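Local coordinates for probable leucine/isoleucine/valine-binding protein (Rhodopirellula baltica, PDB 4KV7) that probably binds branched-chain amino acids or related small ligands as a periplasmic solute-binding protein of the leucine-binding family, at residues 272-286 / 299-311. The protein carries 1 engineered substitution. Numbering follows the deposited sequence.
Sequences VVPHFDSDLPLVREY and LSFVSLEGYIVGR
In this periplasmic binding protein fold, the chain leaving strand 268-271 runs over helix 301-319 and enters helix 281-293; the segments 281-286 and 301-311 cross at 104°. Y286 carries the crossing. L304 CA lies over one face of the Y286 ring, 3.9 Å from its centroid, a CH-pi contact; in an offset edge-to-face pair the Y286 edge turns toward the Y307 face, over which Y286 CA also sits. Y286 OH donates to S303 OG (2.6 Å) and accepts a nearly straight bond from S300 N (3.2 Å, 166°). S300 is the N-cap: its OG accepts the N-H of S303, a capping bond. A phenylalanine in place of Y286 would probably keep the ring packing but leave S300 N and S303 OG without this shared partner. L304 CD1 packs on L282 CD2, and L304 CD2 reaches V273 CG2; V273 CG1 touches I308 CD1 (3.7 Å). At the start of helix 301-319, H275, F276 and F301 form an aromatic cluster: F301 turns its edge to the H275 face and receives the edge of F276 on its own. F276 chi1 (51°), with CG between N and the carbonyl carbon, lays the ring against L299 and S300. H275 NE2 is hydrogen-bonded to S370 OG. Two turns past L304, R311 NH1 donates to Y307 OH, also bonded to E47, and in a salt bridge to E285 OE1 (2.9 Å), met from above the carboxylate plane; a water bridges E285 OE1 and R311 NH2.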
ATOM      1  N   VAL A 272      -3.340  -5.960  -1.437  1.00  8.22           N
ATOM      2  CA  VAL A 272      -2.513  -6.078  -2.624  1.00  8.50           C
ATOM      3  C   VAL A 272      -1.454  -7.168  -2.466  1.00  8.54           C
ATOM      4  O   VAL A 272      -0.554  -7.296  -3.303  1.00  9.10           O
ATOM      5  CB  VAL A 272      -1.863  -4.734  -2.997  1.00  8.79           C
ATOM      6  CG1 VAL A 272      -2.937  -3.707  -3.342  1.00 10.18           C
ATOM      7  CG2 VAL A 272      -0.962  -4.236  -1.867  1.00  9.61           C
ATOM      8  N   VAL A 273      -1.592  -7.946  -1.402  1.00  8.32           N
ATOM      9  CA  VAL A 273      -0.732  -9.086  -1.093  1.00  9.35           C
ATOM     10  C   VAL A 273      -1.640 -10.221  -0.627  1.00  9.36           C
ATOM     11  O   VAL A 273      -2.759  -9.968  -0.169  1.00  9.51           O
ATOM     12  CB  VAL A 273       0.284  -8.754   0.036  1.00  9.11           C
ATOM     13  CG1 VAL A 273       1.264  -7.678  -0.426  1.00 10.22           C
ATOM     14  CG2 VAL A 273      -0.437  -8.322   1.312  1.00  9.89           C
ATOM     15  N   PRO A 274      -1.182 -11.474  -0.735  1.00 10.35           N
ATOM     16  CA  PRO A 274      -1.944 -12.594  -0.177  1.00 10.39           C
ATOM     17  C   PRO A 274      -1.936 -12.518   1.349  1.00 10.67           C
ATOM     18  O   PRO A 274      -1.296 -11.652   1.948  1.00 10.98           O
ATOM     19  CB  PRO A 274      -1.182 -13.818  -0.683  1.00 12.85           C
ATOM     20  CG  PRO A 274       0.207 -13.331  -0.869  1.00 12.63           C
ATOM     21  CD  PRO A 274       0.073 -11.921  -1.360  1.00  9.97           C
ATOM     22  N   HIS A 275      -2.679 -13.405   1.994  1.00 12.33           N
ATOM     23  CA  HIS A 275      -2.784 -13.329   3.436  1.00 11.58           C
ATOM     24  C   HIS A 275      -1.470 -13.768   4.066  1.00 11.00           C
ATOM     25  O   HIS A 275      -0.834 -14.708   3.596  1.00 11.91           O
ATOM     26  CB  HIS A 275      -3.926 -14.194   3.953  1.00 13.69           C
ATOM     27  CG  HIS A 275      -4.388 -13.784   5.308  1.00 11.85           C
ATOM     28  ND1 HIS A 275      -3.626 -13.976   6.441  1.00 12.96           N
ATOM     29  CD2 HIS A 275      -5.500 -13.126   5.707  1.00 14.08           C
ATOM     30  CE1 HIS A 275      -4.265 -13.477   7.486  1.00 14.11           C
ATOM     31  NE2 HIS A 275      -5.407 -12.960   7.067  1.00 13.85           N
ATOM     32  N   PHE A 276      -1.059 -13.093   5.133  1.00 11.06           N
ATOM     33  CA  PHE A 276       0.193 -13.443   5.802  1.00 11.62           C
ATOM     34  C   PHE A 276       0.158 -14.794   6.502  1.00 11.69           C
ATOM     35  O   PHE A 276       1.204 -15.300   6.915  1.00 12.31           O
ATOM     36  CB  PHE A 276       0.653 -12.332   6.753  1.00 12.73           C
ATOM     37  CG  PHE A 276      -0.399 -11.870   7.722  1.00 10.99           C
ATOM     38  CD1 PHE A 276      -0.692 -12.611   8.852  1.00 12.46           C
ATOM     39  CD2 PHE A 276      -1.074 -10.672   7.513  1.00 11.59           C
ATOM     40  CE1 PHE A 276      -1.639 -12.167   9.758  1.00 13.41           C
ATOM     41  CE2 PHE A 276      -2.025 -10.230   8.410  1.00 12.30           C
ATOM     42  CZ  PHE A 276      -2.306 -10.973   9.536  1.00 13.15           C
ATOM     43  N   ASP A 277      -1.026 -15.397   6.600  1.00 11.47           N
ATOM     44  CA  ASP A 277      -1.149 -16.748   7.130  1.00 13.76           C
ATOM     45  C   ASP A 277      -1.133 -17.814   6.027  1.00 14.70           C
ATOM     46  O   ASP A 277      -1.220 -19.009   6.322  1.00 16.31           O
ATOM     47  CB  ASP A 277      -2.418 -16.896   7.980  1.00 16.11           C
ATOM     48  CG  ASP A 277      -2.337 -16.140   9.303  1.00 20.34           C
ATOM     49  OD1 ASP A 277      -1.221 -15.950   9.829  1.00 18.51           O
ATOM     50  OD2 ASP A 277      -3.401 -15.749   9.831  1.00 23.91           O
ATOM     51  N   SER A 278      -1.021 -17.388   4.771  1.00 14.16           N
ATOM     52  CA  SER A 278      -1.015 -18.297   3.613  1.00 14.25           C
ATOM     53  C   SER A 278       0.189 -19.226   3.614  1.00 15.41           C
ATOM     54  O   SER A 278       1.234 -18.895   4.180  1.00 14.74           O
ATOM     55  CB  SER A 278      -0.985 -17.483   2.310  1.00 14.97           C
ATOM     56  OG  SER A 278      -0.823 -18.326   1.173  1.00 19.00           O
ATOM     57  N   ASP A 279       0.067 -20.367   2.946  1.00 14.69           N
ATOM     58  CA  ASP A 279       1.216 -21.250   2.838  0.59 15.95           C
ATOM     59  C   ASP A 279       1.902 -21.148   1.479  1.00 12.14           C
ATOM     60  O   ASP A 279       2.739 -21.972   1.135  1.00 14.24           O
ATOM     61  CB  ASP A 279       0.830 -22.678   3.196  0.59 16.63           C
ATOM     62  CG  ASP A 279       0.322 -22.786   4.618  0.59 17.28           C
ATOM     63  OD1 ASP A 279       0.845 -22.055   5.494  0.59 18.73           O
ATOM     64  OD2 ASP A 279      -0.602 -23.588   4.859  0.59 21.23           O
ATOM     65  N   LEU A 280       1.572 -20.095   0.732  1.00 12.84           N
ATOM     66  CA  LEU A 280       2.308 -19.786  -0.495  1.00 13.01           C
ATOM     67  C   LEU A 280       3.786 -19.672  -0.135  1.00 11.94           C
ATOM     68  O   LEU A 280       4.122 -19.110   0.915  1.00 12.24           O
ATOM     69  CB  LEU A 280       1.830 -18.464  -1.093  1.00 14.15           C
ATOM     70  CG  LEU A 280       0.493 -18.490  -1.825  1.00 13.98           C
ATOM     71  CD1 LEU A 280       0.010 -17.065  -2.056  1.00 18.71           C
ATOM     72  CD2 LEU A 280       0.623 -19.234  -3.144  1.00 18.31           C
ATOM     73  N   PRO A 281       4.682 -20.170  -1.002  1.00 13.04           N
ATOM     74  CA  PRO A 281       6.110 -20.183  -0.644  1.00 13.55           C
ATOM     75  C   PRO A 281       6.667 -18.822  -0.219  1.00 13.35           C
ATOM     76  O   PRO A 281       7.422 -18.751   0.750  1.00 13.57           O
ATOM     77  CB  PRO A 281       6.789 -20.686  -1.925  1.00 15.02           C
ATOM     78  CG  PRO A 281       5.747 -21.546  -2.567  1.00 19.62           C
ATOM     79  CD  PRO A 281       4.428 -20.865  -2.279  1.00 14.29           C
ATOM     80  N   LEU A 282       6.300 -17.751  -0.910  1.00 12.27           N
ATOM     81  CA  LEU A 282       6.789 -16.425  -0.533  0.59 12.01           C
ATOM     82  C   LEU A 282       6.337 -16.050   0.864  1.00 10.79           C
ATOM     83  O   LEU A 282       7.098 -15.457   1.636  1.00 10.85           O
ATOM     84  CB  LEU A 282       6.313 -15.349  -1.511  0.59 13.78           C
ATOM     85  CG  LEU A 282       6.763 -13.912  -1.190  0.59 18.32           C
ATOM     86  CD1 LEU A 282       6.909 -13.132  -2.460  0.59 24.81           C
ATOM     87  CD2 LEU A 282       5.804 -13.160  -0.244  0.59  9.24           C
ATOM     88  N   VAL A 283       5.086 -16.361   1.181  1.00 10.32           N
ATOM     89  CA  VAL A 283       4.545 -15.986   2.482  1.00 10.04           C
ATOM     90  C   VAL A 283       5.215 -16.764   3.605  1.00  9.90           C
ATOM     91  O   VAL A 283       5.488 -16.199   4.663  1.00 10.44           O
ATOM     92  CB  VAL A 283       3.014 -16.108   2.532  1.00 10.65           C
ATOM     93  CG1 VAL A 283       2.503 -15.713   3.903  1.00 11.90           C
ATOM     94  CG2 VAL A 283       2.378 -15.228   1.464  1.00 12.12           C
ATOM     95  N   ARG A 284       5.510 -18.039   3.385  1.00 11.31           N
ATOM     96  CA  ARG A 284       6.243 -18.809   4.388  1.00 12.63           C
ATOM     97  C   ARG A 284       7.632 -18.207   4.607  1.00 12.39           C
ATOM     98  O   ARG A 284       8.120 -18.127   5.736  1.00 11.97           O
ATOM     99  CB  ARG A 284       6.354 -20.279   3.980  1.00 13.94           C
ATOM    100  CG  ARG A 284       5.012 -20.940   3.750  1.00 14.92           C
ATOM    101  CD  ARG A 284       5.147 -22.439   3.573  1.00 13.84           C
ATOM    102  NE  ARG A 284       6.035 -22.808   2.470  1.00 14.81           N
ATOM    103  CZ  ARG A 284       5.935 -23.938   1.767  1.00 14.88           C
ATOM    104  NH1 ARG A 284       4.978 -24.813   2.030  1.00 13.48           N
ATOM    105  NH2 ARG A 284       6.797 -24.203   0.795  1.00 15.83           N
ATOM    106  N   GLU A 285       8.254 -17.754   3.523  1.00 12.19           N
ATOM    107  CA  GLU A 285       9.559 -17.103   3.584  1.00 12.65           C
ATOM    108  C   GLU A 285       9.489 -15.764   4.327  1.00 10.94           C
ATOM    109  O   GLU A 285      10.377 -15.423   5.106  1.00 11.26           O
ATOM    110  CB  GLU A 285      10.134 -16.947   2.168  1.00 12.87           C
ATOM    111  CG  GLU A 285      10.629 -18.276   1.579  1.00 14.03           C
ATOM    112  CD  GLU A 285      10.727 -18.294   0.057  1.00 15.17           C
ATOM    113  OE1 GLU A 285      10.344 -17.314  -0.607  1.00 15.28           O
ATOM    114  OE2 GLU A 285      11.187 -19.317  -0.482  1.00 21.35           O
ATOM    115  N   TYR A 286       8.429 -15.008   4.090  1.00 10.29           N
ATOM    116  CA  TYR A 286       8.152 -13.800   4.854  1.00 10.37           C
ATOM    117  C   TYR A 286       8.081 -14.108   6.342  1.00  9.30           C
ATOM    118  O   TYR A 286       8.699 -13.422   7.147  1.00 10.06           O
ATOM    119  CB  TYR A 286       6.837 -13.180   4.373  1.00 10.09           C
ATOM    120  CG  TYR A 286       6.187 -12.226   5.358  1.00  9.75           C
ATOM    121  CD1 TYR A 286       6.705 -10.955   5.585  1.00  9.16           C
ATOM    122  CD2 TYR A 286       5.035 -12.597   6.044  1.00  9.57           C
ATOM    123  CE1 TYR A 286       6.094 -10.087   6.477  1.00  9.70           C
ATOM    124  CE2 TYR A 286       4.420 -11.744   6.934  1.00 10.45           C
ATOM    125  CZ  TYR A 286       4.944 -10.488   7.150  1.00  9.27           C
ATOM    126  OH  TYR A 286       4.305  -9.660   8.044  1.00 10.28           O
ATOM    127  N   LEU A 299       2.726  -9.999  12.569  1.00 11.63           N
ATOM    128  CA  LEU A 299       2.638 -10.033  11.114  1.00 11.70           C
ATOM    129  C   LEU A 299       1.565  -9.054  10.645  1.00 11.24           C
ATOM    130  O   LEU A 299       0.633  -8.749  11.391  1.00 12.58           O
ATOM    131  CB  LEU A 299       2.301 -11.439  10.635  1.00 13.19           C
ATOM    132  CG  LEU A 299       3.258 -12.536  11.102  1.00 14.67           C
ATOM    133  CD1 LEU A 299       2.845 -13.872  10.518  1.00 15.50           C
ATOM    134  CD2 LEU A 299       4.698 -12.192  10.739  1.00 15.49           C
ATOM    135  N   SER A 300       1.694  -8.550   9.422  1.00 10.35           N
ATOM    136  CA  SER A 300       0.670  -7.674   8.861  1.00 11.20           C
ATOM    137  C   SER A 300       0.725  -7.673   7.347  1.00  9.48           C
ATOM    138  O   SER A 300       1.744  -8.028   6.748  1.00  9.24           O
ATOM    139  CB  SER A 300       0.830  -6.243   9.378  1.00 11.11           C
ATOM    140  OG  SER A 300       1.988  -5.614   8.856  1.00 12.03           O
ATOM    141  N   PHE A 301      -0.369  -7.261   6.717  1.00  9.37           N
ATOM    142  CA  PHE A 301      -0.352  -7.110   5.270  1.00  8.34           C
ATOM    143  C   PHE A 301       0.663  -6.052   4.852  1.00  8.54           C
ATOM    144  O   PHE A 301       1.207  -6.120   3.757  1.00  8.80           O
ATOM    145  CB  PHE A 301      -1.730  -6.739   4.711  1.00  9.05           C
ATOM    146  CG  PHE A 301      -2.825  -7.701   5.094  1.00  9.35           C
ATOM    147  CD1 PHE A 301      -2.876  -8.981   4.552  1.00 10.01           C
ATOM    148  CD2 PHE A 301      -3.803  -7.323   5.995  1.00 10.52           C
ATOM    149  CE1 PHE A 301      -3.883  -9.868   4.920  1.00 10.51           C
ATOM    150  CE2 PHE A 301      -4.810  -8.210   6.367  1.00 10.87           C
ATOM    151  CZ  PHE A 301      -4.852  -9.475   5.819  1.00 11.57           C
ATOM    152  N   VAL A 302       0.890  -5.065   5.716  1.00  8.70           N
ATOM    153  CA  VAL A 302       1.784  -3.967   5.393  1.00  8.26           C
ATOM    154  C   VAL A 302       3.233  -4.448   5.345  1.00  8.36           C
ATOM    155  O   VAL A 302       3.951  -4.201   4.372  1.00  8.52           O
ATOM    156  CB  VAL A 302       1.619  -2.804   6.396  1.00  8.64           C
ATOM    157  CG1 VAL A 302       2.584  -1.682   6.062  1.00  9.73           C
ATOM    158  CG2 VAL A 302       0.181  -2.280   6.397  1.00 10.84           C
ATOM    159  N   SER A 303       3.681  -5.144   6.383  1.00  8.14           N
ATOM    160  CA  SER A 303       5.052  -5.625   6.336  1.00  8.82           C
ATOM    161  C   SER A 303       5.251  -6.718   5.296  1.00  8.17           C
ATOM    162  O   SER A 303       6.344  -6.844   4.757  1.00  8.85           O
ATOM    163  CB  SER A 303       5.571  -6.062   7.705  1.00  9.32           C
ATOM    164  OG  SER A 303       4.776  -7.078   8.276  1.00  9.53           O
ATOM    165  N   LEU A 304       4.218  -7.508   4.997  1.00  8.57           N
ATOM    166  CA  LEU A 304       4.327  -8.467   3.908  1.00  8.69           C
ATOM    167  C   LEU A 304       4.582  -7.739   2.595  1.00  8.15           C
ATOM    168  O   LEU A 304       5.431  -8.157   1.809  1.00  8.94           O
ATOM    169  CB  LEU A 304       3.073  -9.337   3.828  1.00  9.04           C
ATOM    170  CG  LEU A 304       2.963 -10.274   2.625  1.00  8.47           C
ATOM    171  CD1 LEU A 304       4.187 -11.193   2.528  1.00  9.98           C
ATOM    172  CD2 LEU A 304       1.707 -11.104   2.749  1.00 10.14           C
ATOM    173  N   GLU A 305       3.881  -6.631   2.350  1.00  8.29           N
ATOM    174  CA  GLU A 305       4.164  -5.839   1.157  1.00  8.47           C
ATOM    175  C   GLU A 305       5.607  -5.311   1.154  1.00  7.95           C
ATOM    176  O   GLU A 305       6.283  -5.360   0.128  1.00  8.77           O
ATOM    177  CB  GLU A 305       3.156  -4.697   0.995  1.00  8.72           C
ATOM    178  CG  GLU A 305       3.330  -3.907  -0.290  1.00  9.27           C
ATOM    179  CD  GLU A 305       2.224  -2.898  -0.537  1.00  8.45           C
ATOM    180  OE1 GLU A 305       1.216  -2.892   0.211  1.00  8.46           O
ATOM    181  OE2 GLU A 305       2.364  -2.087  -1.482  1.00  8.89           O
ATOM    182  N   GLY A 306       6.080  -4.808   2.292  1.00  7.78           N
ATOM    183  CA  GLY A 306       7.444  -4.313   2.365  1.00  9.24           C
ATOM    184  C   GLY A 306       8.460  -5.408   2.080  1.00  8.01           C
ATOM    185  O   GLY A 306       9.454  -5.204   1.371  1.00  9.39           O
ATOM    186  N   TYR A 307       8.203  -6.593   2.619  1.00  8.36           N
ATOM    187  CA  TYR A 307       9.053  -7.748   2.379  1.00  9.49           C
ATOM    188  C   TYR A 307       9.099  -8.113   0.894  1.00  8.85           C
ATOM    189  O   TYR A 307      10.165  -8.396   0.349  1.00  9.67           O
ATOM    190  CB  TYR A 307       8.592  -8.930   3.239  1.00  9.50           C
ATOM    191  CG  TYR A 307       9.361 -10.195   2.974  1.00  9.45           C
ATOM    192  CD1 TYR A 307      10.611 -10.401   3.542  1.00 10.70           C
ATOM    193  CD2 TYR A 307       8.844 -11.183   2.141  1.00 10.47           C
ATOM    194  CE1 TYR A 307      11.324 -11.558   3.286  1.00 10.44           C
ATOM    195  CE2 TYR A 307       9.546 -12.343   1.891  1.00 10.47           C
ATOM    196  CZ  TYR A 307      10.783 -12.521   2.454  1.00 10.51           C
ATOM    197  OH  TYR A 307      11.451 -13.691   2.171  1.00 12.84           O
ATOM    198  N   ILE A 308       7.944  -8.116   0.238  1.00  9.12           N
ATOM    199  CA  ILE A 308       7.863  -8.385  -1.198  1.00  9.47           C
ATOM    200  C   ILE A 308       8.669  -7.367  -1.999  1.00  9.22           C
ATOM    201  O   ILE A 308       9.437  -7.739  -2.893  1.00  9.59           O
ATOM    202  CB  ILE A 308       6.403  -8.406  -1.667  1.00  9.48           C
ATOM    203  CG1 ILE A 308       5.734  -9.673  -1.146  1.00  9.38           C
ATOM    204  CG2 ILE A 308       6.310  -8.314  -3.195  1.00 10.50           C
ATOM    205  CD1 ILE A 308       4.221  -9.678  -1.217  1.00 10.74           C
ATOM    206  N   VAL A 309       8.517  -6.094  -1.665  1.00  9.18           N
ATOM    207  CA  VAL A 309       9.299  -5.047  -2.301  1.00 10.93           C
ATOM    208  C   VAL A 309      10.803  -5.302  -2.123  1.00 10.04           C
ATOM    209  O   VAL A 309      11.572  -5.228  -3.090  1.00 10.34           O
ATOM    210  CB  VAL A 309       8.865  -3.669  -1.774  1.00 10.36           C
ATOM    211  CG1 VAL A 309       9.818  -2.586  -2.235  1.00 11.87           C
ATOM    212  CG2 VAL A 309       7.456  -3.358  -2.244  1.00 12.02           C
ATOM    213  N   GLY A 310      11.226  -5.607  -0.898  1.00  9.56           N
ATOM    214  CA  GLY A 310      12.620  -5.917  -0.637  1.00 10.56           C
ATOM    215  C   GLY A 310      13.100  -7.119  -1.439  1.00 10.10           C
ATOM    216  O   GLY A 310      14.204  -7.099  -2.001  1.00 11.10           O
ATOM    217  N   ARG A 311      12.283  -8.168  -1.499  1.00 10.33           N
ATOM    218  CA  ARG A 311      12.632  -9.368  -2.258  1.00 11.45           C
ATOM    219  C   ARG A 311      12.821  -9.070  -3.741  1.00 10.67           C
ATOM    220  O   ARG A 311      13.765  -9.550  -4.361  1.00 12.10           O
ATOM    221  CB  ARG A 311      11.568 -10.459  -2.083  1.00 11.75           C
ATOM    222  CG  ARG A 311      11.630 -11.240  -0.771  1.00 12.41           C
ATOM    223  CD  ARG A 311      12.796 -12.216  -0.746  1.00 14.14           C
ATOM    224  NE  ARG A 311      12.668 -13.204  -1.811  1.00 15.32           N
ATOM    225  CZ  ARG A 311      11.961 -14.328  -1.712  1.00 15.78           C
ATOM    226  NH1 ARG A 311      11.330 -14.630  -0.583  1.00 16.18           N
ATOM    227  NH2 ARG A 311      11.900 -15.167  -2.740  1.00 18.46           N
TER
HETATM  228  O   HOH W   1       9.750 -17.326  -3.160  1.00 32.96           O